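Local coordinates for DisA protein (PDB 6CCA) that methylates carbon in a trans-acyltransferase polyketide assembly line, probably installing the gem-dimethyl group of disorazol, at residues Pro39-Gly44 with Leu209-Asp214; Ala198-Glu203 with Leu390-Gly395; Ala215-Leu220 with Ala250-Tyr255. All coordinates share one frame; numbering follows the deposited sequence.

Interaction 1 of 3, residues Pro39-Gly44 with Leu209-Asp214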
loop_
_atom_site.group_PDB
_atom_site.type_symbol
_atom_site.label_atom_id
_atom_site.label_comp_id
_atom_site.label_asym_id
_atom_site.label_seq_id
_atom_site.Cartn_x
_atom_site.Cartn_y
_atom_site.Cartn_z
ATOM N N PRO A 39 -10.694 20.524 -4.574
ATOM C CA PRO A 39 -12.141 20.349 -4.911
ATOM C C PRO A 39 -12.458 19.758 -6.285
ATOM O O PRO A 39 -13.491 19.194 -6.437
ATOM C CB PRO A 39 -12.719 21.835 -4.791
ATOM C CG PRO A 39 -11.708 22.568 -4.019
ATOM C CD PRO A 39 -10.336 21.933 -4.331
ATOM N N ARG A 40 -11.594 19.879 -7.291
ATOM C CA ARG A 40 -11.790 19.272 -8.575
ATOM C C ARG A 40 -11.463 17.777 -8.554
ATOM O O ARG A 40 -11.780 17.086 -9.496
ATOM C CB ARG A 40 -10.910 19.935 -9.618
ATOM C CG ARG A 40 -11.295 21.398 -9.869
ATOM C CD ARG A 40 -10.338 22.145 -10.781
ATOM N NE ARG A 40 -10.814 23.550 -11.000
ATOM C CZ ARG A 40 -10.169 24.700 -10.689
ATOM N NH1 ARG A 40 -8.959 24.721 -10.149
ATOM N NH2 ARG A 40 -10.744 25.885 -10.948
ATOM N N ILE A 41 -10.820 17.304 -7.481
ATOM C CA ILE A 41 -10.414 15.870 -7.377
ATOM C C ILE A 41 -11.313 15.128 -6.376
ATOM O O ILE A 41 -11.621 13.964 -6.578
ATOM C CB ILE A 41 -8.922 15.802 -6.967
ATOM C CG1 ILE A 41 -8.030 16.485 -8.012
ATOM C CG2 ILE A 41 -8.463 14.373 -6.685
ATOM C CD1 ILE A 41 -6.666 16.818 -7.454
ATOM N N GLN A 42 -11.660 15.817 -5.294
ATOM C CA GLN A 42 -12.495 15.245 -4.240
ATOM C C GLN A 42 -13.706 14.547 -4.807
ATOM O O GLN A 42 -14.523 15.156 -5.505
ATOM C CB GLN A 42 -12.962 16.362 -3.312
ATOM C CG GLN A 42 -13.904 15.972 -2.203
ATOM C CD GLN A 42 -13.410 14.845 -1.329
ATOM O OE1 GLN A 42 -12.335 14.899 -0.738
ATOM N NE2 GLN A 42 -14.229 13.815 -1.228
ATOM N N PRO A 43 -13.864 13.251 -4.511
ATOM C CA PRO A 43 -15.065 12.603 -4.997
ATOM C C PRO A 43 -16.337 13.216 -4.352
ATOM O O PRO A 43 -16.343 13.526 -3.164
ATOM C CB PRO A 43 -14.902 11.152 -4.547
ATOM C CG PRO A 43 -13.781 11.094 -3.651
ATOM C CD PRO A 43 -12.939 12.322 -3.865
ATOM N N GLY A 44 -17.397 13.273 -5.133
ATOM C CA GLY A 44 -18.691 13.683 -4.610
ATOM C C GLY A 44 -19.425 12.607 -3.810
ATOM O O GLY A 44 -18.993 11.452 -3.715
ATOM N N LEU A 209 -3.663 13.640 -11.415
ATOM C CA LEU A 209 -2.657 13.983 -12.377
ATOM C C LEU A 209 -3.229 14.840 -13.505
ATOM O O LEU A 209 -2.580 15.793 -13.977
ATOM C CB LEU A 209 -1.973 12.708 -12.935
ATOM C CG LEU A 209 -1.274 11.821 -11.896
ATOM C CD1 LEU A 209 -0.763 10.564 -12.629
ATOM C CD2 LEU A 209 -0.147 12.470 -11.118
ATOM N N LEU A 210 -4.422 14.492 -13.969
ATOM C CA LEU A 210 -5.034 15.216 -15.045
ATOM C C LEU A 210 -5.425 16.613 -14.604
ATOM O O LEU A 210 -5.306 17.576 -15.389
ATOM C CB LEU A 210 -6.223 14.437 -15.552
ATOM C CG LEU A 210 -5.841 13.177 -16.343
ATOM C CD1 LEU A 210 -7.067 12.466 -16.831
ATOM C CD2 LEU A 210 -4.946 13.441 -17.542
ATOM N N VAL A 211 -5.848 16.761 -13.345
ATOM C CA VAL A 211 -6.155 18.117 -12.832
ATOM C C VAL A 211 -4.889 18.953 -12.774
ATOM O O VAL A 211 -4.841 20.157 -13.153
ATOM C CB VAL A 211 -6.884 17.998 -11.488
ATOM C CG1 VAL A 211 -6.799 19.277 -10.653
ATOM C CG2 VAL A 211 -8.300 17.539 -11.787
ATOM N N PHE A 212 -3.812 18.317 -12.397
ATOM C CA PHE A 212 -2.529 19.019 -12.387
ATOM C C PHE A 212 -2.159 19.486 -13.784
ATOM O O PHE A 212 -1.787 20.672 -13.989
ATOM C CB PHE A 212 -1.427 18.127 -11.811
ATOM C CG PHE A 212 -0.130 18.829 -11.667
ATOM C CD1 PHE A 212 0.733 18.951 -12.714
ATOM C CD2 PHE A 212 0.160 19.483 -10.468
ATOM C CE1 PHE A 212 1.933 19.627 -12.516
ATOM C CE2 PHE A 212 1.344 20.149 -10.273
ATOM C CZ PHE A 212 2.227 20.232 -11.319
ATOM N N LEU A 213 -2.238 18.591 -14.733
ATOM C CA LEU A 213 -1.867 18.910 -16.092
ATOM C C LEU A 213 -2.757 20.005 -16.658
ATOM O O LEU A 213 -2.290 20.880 -17.310
ATOM C CB LEU A 213 -1.858 17.677 -16.986
ATOM C CG LEU A 213 -0.680 16.756 -16.696
ATOM C CD1 LEU A 213 -0.883 15.348 -17.188
ATOM C CD2 LEU A 213 0.576 17.296 -17.297
ATOM N N ASP A 214 -4.032 19.928 -16.377
ATOM C CA ASP A 214 -4.959 20.925 -16.880
ATOM C C ASP A 214 -4.628 22.294 -16.357
ATOM O O ASP A 214 -4.775 23.236 -17.036
ATOM C CB ASP A 214 -6.375 20.612 -16.489
ATOM C CG ASP A 214 -6.983 19.555 -17.329
ATOM O OD1 ASP A 214 -6.488 19.234 -18.419
ATOM O OD2 ASP A 214 -7.980 19.035 -16.857
#
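I41 holds CG1 anti to its carbonyl carbon (chi1 -61°), and V211 holds CG1 anti to its backbone N (chi1 159°); these settings lead both beta-branched side chains into the seam between the N-terminal segment and helix 196-216. That helix lies against the mixed sheet of a Rossmann-like methyltransferase core. V211 faces I41, whereas L209 and F212 turn to strand 300-306, so the helix sits between the sheet and residues 39-41. The two side chains cross obliquely, with I41 CG1 3.9 Å from V211 CG2. The chain end I41 CD1 reaches the other branch, 4.0 Å from V211 CG1. Both methyls of the valine are therefore used, as suits a short, branched residue on a helix face meeting a longer aliphatic one. R40 adds a looser touch, its CB 4.2 Å from V211 CG2; the extended chain then carries its guanidinium away, which fits an exposed position where only the aliphatic root need be apolar. I41 also packs on S208 and L390. Just beyond, where the chain leaves its short helix, Q42 NE2 gives a hydrogen bond of 2.9 Å (159° at the hydrogen) to P43 O.

Interaction 2 of 3, residues Ala198-Glu203 with Leu390-Gly395; sequences ADHFNE and LQHSDG
H200 and H392 are joined by a hydrogen bond between their NE2 atoms, 2.9 Å apart and nearly straight at 163°. Each nitrogen meets its partner ring at the edge and close to its plane, yet the two ring planes are turned 71° against each other, so the imidazoles touch rim to rim without stacking. Histidine suits both places, since an imidazole NE2 can serve as hydrogen-bond donor or acceptor. The two side chains approach from opposite directions. CG of H200 lies anti to the backbone N (chi1 170°), which swings its ring off the helix toward the loop that carries H392.

The aromatic contacts add a third ring. F201 puts its CZ over one face of H392, displaced toward the rim, while F201 CE1 lies 3.8 Å from H392 CE1. The two rings meet obliquely, neither stacked nor edge-to-face, with centroids 5.2 Å apart. Within the helix, the H200 ring comes edge-on to F201, its CD2 3.6 Å above the F201 ring plane and over the centre, which probably limits rotation of the imidazole.

Further side-chain packing comes from L51 of helix 45-52, which touches both histidines, and from L204 and P43, which lie against H392; F201 also rests on Q402, N403 and V404 of strand 402-409. The buried, flat phenylalanine thus lies between helix 196-216 and strand 402-409 of the sheet, while the two histidine NE2 atoms bond to each other.

Together H200, F201 and H392 form an aromatic cluster that ties a helix flanking the Rossmann-like methyltransferase sheet to the loop after strand 387-389, at its antiparallel C-terminal side.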
loop_
_atom_site.group_PDB
_atom_site.type_symbol
_atom_site.label_atom_id
_atom_site.label_comp_id
_atom_site.label_asym_id
_atom_site.label_seq_id
_atom_site.Cartn_x
_atom_site.Cartn_y
_atom_site.Cartn_z
ATOM N N ALA A 198 -10.058 -0.975 -5.299
ATOM C CA ALA A 198 -8.762 -0.620 -5.924
ATOM C C ALA A 198 -9.004 0.401 -7.094
ATOM O O ALA A 198 -8.244 1.371 -7.275
ATOM C CB ALA A 198 -7.986 -1.827 -6.438
ATOM N N ASP A 199 -10.017 0.124 -7.913
ATOM C CA ASP A 199 -10.267 0.982 -9.059
ATOM C C ASP A 199 -10.690 2.359 -8.649
ATOM O O ASP A 199 -10.268 3.331 -9.267
ATOM C CB ASP A 199 -11.343 0.367 -9.977
ATOM C CG ASP A 199 -10.841 -0.852 -10.729
ATOM O OD1 ASP A 199 -9.620 -1.076 -10.816
ATOM O OD2 ASP A 199 -11.726 -1.567 -11.239
ATOM N N HIS A 200 -11.423 2.490 -7.560
ATOM C CA HIS A 200 -11.837 3.808 -7.073
ATOM C C HIS A 200 -10.597 4.674 -6.771
ATOM O O HIS A 200 -10.458 5.835 -7.217
ATOM C CB HIS A 200 -12.674 3.659 -5.820
ATOM C CG HIS A 200 -12.924 4.942 -5.140
ATOM N ND1 HIS A 200 -14.048 5.701 -5.379
ATOM C CD2 HIS A 200 -12.190 5.630 -4.238
ATOM C CE1 HIS A 200 -14.006 6.793 -4.620
ATOM N NE2 HIS A 200 -12.893 6.764 -3.916
ATOM N N PHE A 201 -9.693 4.120 -6.010
ATOM C CA PHE A 201 -8.447 4.820 -5.703
ATOM C C PHE A 201 -7.495 5.014 -6.893
ATOM O O PHE A 201 -6.855 6.056 -6.967
ATOM C CB PHE A 201 -7.771 4.292 -4.437
ATOM C CG PHE A 201 -8.634 4.498 -3.225
ATOM C CD1 PHE A 201 -8.720 5.719 -2.610
ATOM C CD2 PHE A 201 -9.419 3.434 -2.737
ATOM C CE1 PHE A 201 -9.527 5.862 -1.486
ATOM C CE2 PHE A 201 -10.271 3.612 -1.675
ATOM C CZ PHE A 201 -10.331 4.859 -1.083
ATOM N N ASN A 202 -7.424 4.038 -7.795
ATOM C CA ASN A 202 -6.628 4.174 -9.039
ATOM C C ASN A 202 -7.120 5.369 -9.850
ATOM O O ASN A 202 -6.342 6.199 -10.384
ATOM C CB ASN A 202 -6.718 2.887 -9.882
ATOM C CG ASN A 202 -5.975 1.705 -9.281
ATOM O OD1 ASN A 202 -5.085 1.860 -8.456
ATOM N ND2 ASN A 202 -6.278 0.513 -9.789
ATOM N N GLU A 203 -8.431 5.531 -9.871
ATOM C CA GLU A 203 -9.045 6.599 -10.629
ATOM C C GLU A 203 -8.817 7.940 -9.990
ATOM O O GLU A 203 -8.580 8.894 -10.731
ATOM C CB GLU A 203 -10.534 6.341 -10.911
ATOM C CG GLU A 203 -10.742 5.150 -11.854
ATOM C CD GLU A 203 -10.217 5.352 -13.290
ATOM O OE1 GLU A 203 -10.055 6.491 -13.781
ATOM O OE2 GLU A 203 -9.900 4.326 -13.925
ATOM N N LEU A 390 -7.930 12.714 0.956
ATOM C CA LEU A 390 -9.250 12.967 0.363
ATOM C C LEU A 390 -10.349 12.458 1.332
ATOM O O LEU A 390 -10.078 11.630 2.199
ATOM C CB LEU A 390 -9.345 12.394 -1.014
ATOM C CG LEU A 390 -8.425 13.071 -2.024
ATOM C CD1 LEU A 390 -8.531 12.375 -3.342
ATOM C CD2 LEU A 390 -8.781 14.564 -2.132
ATOM N N GLN A 391 -11.553 13.010 1.227
ATOM C CA GLN A 391 -12.617 12.696 2.193
ATOM C C GLN A 391 -13.480 11.601 1.615
ATOM O O GLN A 391 -13.855 11.655 0.454
ATOM C CB GLN A 391 -13.491 13.973 2.435
ATOM C CG GLN A 391 -12.712 15.105 2.998
ATOM C CD GLN A 391 -13.586 16.362 3.118
ATOM O OE1 GLN A 391 -13.469 17.337 2.316
ATOM N NE2 GLN A 391 -14.506 16.331 4.088
ATOM N N HIS A 392 -13.813 10.616 2.439
ATOM C CA HIS A 392 -14.680 9.513 2.067
ATOM C C HIS A 392 -15.655 9.219 3.161
ATOM O O HIS A 392 -15.684 8.131 3.746
ATOM C CB HIS A 392 -13.858 8.251 1.725
ATOM C CG HIS A 392 -13.104 8.392 0.450
ATOM N ND1 HIS A 392 -11.864 8.974 0.414
ATOM C CD2 HIS A 392 -13.413 8.085 -0.819
ATOM C CE1 HIS A 392 -11.445 9.019 -0.836
ATOM N NE2 HIS A 392 -12.360 8.478 -1.602
ATOM N N SER A 393 -16.478 10.222 3.476
ATOM C CA SER A 393 -17.436 10.039 4.607
ATOM C C SER A 393 -18.856 10.462 4.266
ATOM O O SER A 393 -19.086 11.363 3.444
ATOM C CB SER A 393 -16.926 10.739 5.889
ATOM O OG SER A 393 -16.675 12.079 5.619
ATOM N N ASP A 394 -19.795 9.713 4.826
ATOM C CA ASP A 394 -21.205 9.951 4.578
ATOM C C ASP A 394 -21.917 9.792 5.920
ATOM O O ASP A 394 -22.205 8.646 6.357
ATOM C CB ASP A 394 -21.701 8.892 3.645
ATOM C CG ASP A 394 -23.206 8.918 3.465
ATOM O OD1 ASP A 394 -23.789 10.002 3.579
ATOM O OD2 ASP A 394 -23.817 7.865 3.158
ATOM N N GLY A 395 -22.111 10.931 6.591
ATOM C CA GLY A 395 -22.620 10.939 7.945
ATOM C C GLY A 395 -21.712 10.239 8.933
ATOM O O GLY A 395 -20.524 10.600 9.050
#

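Interaction 3 of 3, residues Ala215-Leu220 with Ala250-Tyr255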
loop_
_atom_site.group_PDB
_atom_site.type_symbol
_atom_site.label_atom_id
_atom_site.label_comp_id
_atom_site.label_asym_id
_atom_site.label_seq_id
_atom_site.Cartn_x
_atom_site.Cartn_y
_atom_site.Cartn_z
ATOM N N ALA A 215 -4.204 22.384 -15.126
ATOM C CA ALA A 215 -3.778 23.642 -14.559
ATOM C C ALA A 215 -2.479 24.212 -15.114
ATOM O O ALA A 215 -2.366 25.379 -15.270
ATOM C CB ALA A 215 -3.670 23.526 -13.064
ATOM N N ARG A 216 -1.508 23.375 -15.392
ATOM C CA ARG A 216 -0.194 23.839 -15.770
ATOM C C ARG A 216 -0.001 23.978 -17.259
ATOM O O ARG A 216 0.726 24.853 -17.704
ATOM C CB ARG A 216 0.874 22.841 -15.332
ATOM C CG ARG A 216 1.023 22.676 -13.835
ATOM C CD ARG A 216 1.653 23.835 -13.085
ATOM N NE ARG A 216 2.596 24.651 -13.836
ATOM C CZ ARG A 216 3.857 24.352 -14.119
ATOM N NH1 ARG A 216 4.417 23.189 -13.743
ATOM N NH2 ARG A 216 4.554 25.241 -14.812
ATOM N N VAL A 217 -0.568 23.067 -18.029
ATOM C CA VAL A 217 -0.262 23.007 -19.477
ATOM C C VAL A 217 -0.479 24.362 -20.141
ATOM O O VAL A 217 0.393 24.808 -20.903
ATOM C CB VAL A 217 -1.057 21.911 -20.207
ATOM C CG1 VAL A 217 -1.194 22.169 -21.699
ATOM C CG2 VAL A 217 -0.354 20.574 -19.985
ATOM N N PRO A 218 -1.577 25.041 -19.802
ATOM C CA PRO A 218 -1.822 26.333 -20.453
ATOM C C PRO A 218 -0.714 27.341 -20.278
ATOM O O PRO A 218 -0.584 28.213 -21.125
ATOM C CB PRO A 218 -3.084 26.839 -19.748
ATOM C CG PRO A 218 -3.845 25.579 -19.540
ATOM C CD PRO A 218 -2.767 24.623 -19.038
ATOM N N HIS A 219 0.054 27.237 -19.193
ATOM C CA HIS A 219 1.105 28.175 -18.911
ATOM C C HIS A 219 2.498 27.733 -19.293
ATOM O O HIS A 219 3.455 28.441 -19.009
ATOM C CB HIS A 219 1.031 28.564 -17.469
ATOM C CG HIS A 219 -0.301 29.110 -17.108
ATOM N ND1 HIS A 219 -1.238 28.384 -16.398
ATOM C CD2 HIS A 219 -0.897 30.280 -17.433
ATOM C CE1 HIS A 219 -2.342 29.099 -16.265
ATOM N NE2 HIS A 219 -2.158 30.256 -16.876
ATOM N N LEU A 220 2.640 26.608 -19.983
ATOM C CA LEU A 220 3.959 26.166 -20.377
ATOM C C LEU A 220 4.534 27.029 -21.498
ATOM O O LEU A 220 3.810 27.396 -22.404
ATOM C CB LEU A 220 3.893 24.733 -20.878
ATOM C CG LEU A 220 3.558 23.703 -19.758
ATOM C CD1 LEU A 220 3.307 22.376 -20.424
ATOM C CD2 LEU A 220 4.688 23.586 -18.712
ATOM N N ALA A 250 0.966 13.762 -24.264
ATOM C CA ALA A 250 2.306 13.308 -24.549
ATOM C C ALA A 250 3.238 14.436 -24.956
ATOM O O ALA A 250 4.384 14.436 -24.547
ATOM C CB ALA A 250 2.297 12.209 -25.574
ATOM N N ARG A 251 2.774 15.427 -25.705
ATOM C CA ARG A 251 3.725 16.426 -26.233
ATOM C C ARG A 251 4.311 17.363 -25.188
ATOM O O ARG A 251 5.422 17.902 -25.375
ATOM C CB ARG A 251 3.122 17.169 -27.435
ATOM C CG ARG A 251 2.484 18.527 -27.192
ATOM C CD ARG A 251 1.753 18.967 -28.470
ATOM N NE ARG A 251 0.658 19.894 -28.175
ATOM C CZ ARG A 251 -0.494 19.564 -27.579
ATOM N NH1 ARG A 251 -0.739 18.319 -27.188
ATOM N NH2 ARG A 251 -1.414 20.500 -27.358
ATOM N N HIS A 252 3.625 17.545 -24.067
ATOM C CA HIS A 252 4.263 18.298 -22.971
ATOM C C HIS A 252 4.516 17.496 -21.694
ATOM O O HIS A 252 4.577 18.045 -20.623
ATOM C CB HIS A 252 3.521 19.583 -22.671
ATOM C CG HIS A 252 2.138 19.595 -23.195
ATOM N ND1 HIS A 252 1.136 18.834 -22.640
ATOM C CD2 HIS A 252 1.581 20.278 -24.224
ATOM C CE1 HIS A 252 0.019 19.027 -23.322
ATOM N NE2 HIS A 252 0.261 19.905 -24.280
ATOM N N LEU A 253 4.729 16.213 -21.837
ATOM C CA LEU A 253 4.919 15.358 -20.691
ATOM C C LEU A 253 6.182 14.512 -20.805
ATOM O O LEU A 253 6.505 13.983 -21.887
ATOM C CB LEU A 253 3.645 14.514 -20.557
ATOM C CG LEU A 253 3.631 13.413 -19.524
ATOM C CD1 LEU A 253 3.626 14.054 -18.157
ATOM C CD2 LEU A 253 2.387 12.592 -19.748
ATOM N N GLU A 254 6.914 14.396 -19.696
ATOM C CA GLU A 254 7.849 13.296 -19.498
ATOM C C GLU A 254 7.456 12.498 -18.232
ATOM O O GLU A 254 7.275 13.087 -17.161
ATOM C CB GLU A 254 9.247 13.777 -19.294
ATOM C CG GLU A 254 9.790 14.782 -20.245
ATOM C CD GLU A 254 11.097 15.285 -19.696
ATOM O OE1 GLU A 254 11.126 16.314 -18.912
ATOM O OE2 GLU A 254 12.029 14.501 -19.913
ATOM N N TYR A 255 7.387 11.175 -18.333
ATOM C CA TYR A 255 7.035 10.349 -17.225
ATOM C C TYR A 255 8.190 9.362 -16.928
ATOM O O TYR A 255 8.681 8.676 -17.815
ATOM C CB TYR A 255 5.765 9.623 -17.567
ATOM C CG TYR A 255 5.100 8.837 -16.471
ATOM C CD1 TYR A 255 5.562 7.587 -16.059
ATOM C CD2 TYR A 255 3.933 9.326 -15.877
ATOM C CE1 TYR A 255 4.912 6.859 -15.053
ATOM C CE2 TYR A 255 3.280 8.642 -14.867
ATOM C CZ TYR A 255 3.748 7.396 -14.457
ATOM O OH TYR A 255 3.049 6.737 -13.444
#
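Beyond helix 196-216 the backbone makes a 3-10 segment at 217-219, with H219 N bonded to R216 O, and this brings the CA of V217 to 7.4 Å from that of H252, just ahead of strand 253-257. The strand belongs to the parallel part of a Rossmann-like methyltransferase sheet, where it pairs with strand 226-231. V217 carries the main side-chain contact: CG1 lies over one face of the H252 imidazole in a CH-pi contact, 3.9 Å from the ring centroid and 21° off the ring normal. Its second methyl, CG2, lies on the same side of the ring plane, 3.5 Å from H252 ND1. The compact, branched residue suits a position where two methyls can lie along a flat group. L220 approaches obliquely from the end of the turn, sets CD1 3.6 Å from H252 CB and also packs on I226 of the neighbouring strand. Histidine fits this partly exposed place, for its ring offers the valine a flat surface and can keep polar nitrogens near solvent. On the other side of its ring plane from V217, H252 has NE2 over the guanidinium plane of R251, 3.4 Å from R251 CZ.

Overall arrangement
Starting at the N terminus, residues 39-44 are met again by the chain at 209-214, which closes a long, largely helical loop as interaction 1. Before that loop ends, residues 198-203 begin interaction 2, which closes only at 390-395, so interactions 1 and 2 cross. Interaction 3 follows interaction 1 in series and lies nested within the loop of interaction 2, joining the turn after helix 196-216 to the approach of strand 253-257. All three use helix 196-216 or its end, successively along its length. They tie it to the N-terminal segment, to the C-terminal strands and to the parallel strands of the mixed sheet; Q42 NE2 with Q391 O links interactions 1 and 2 directly.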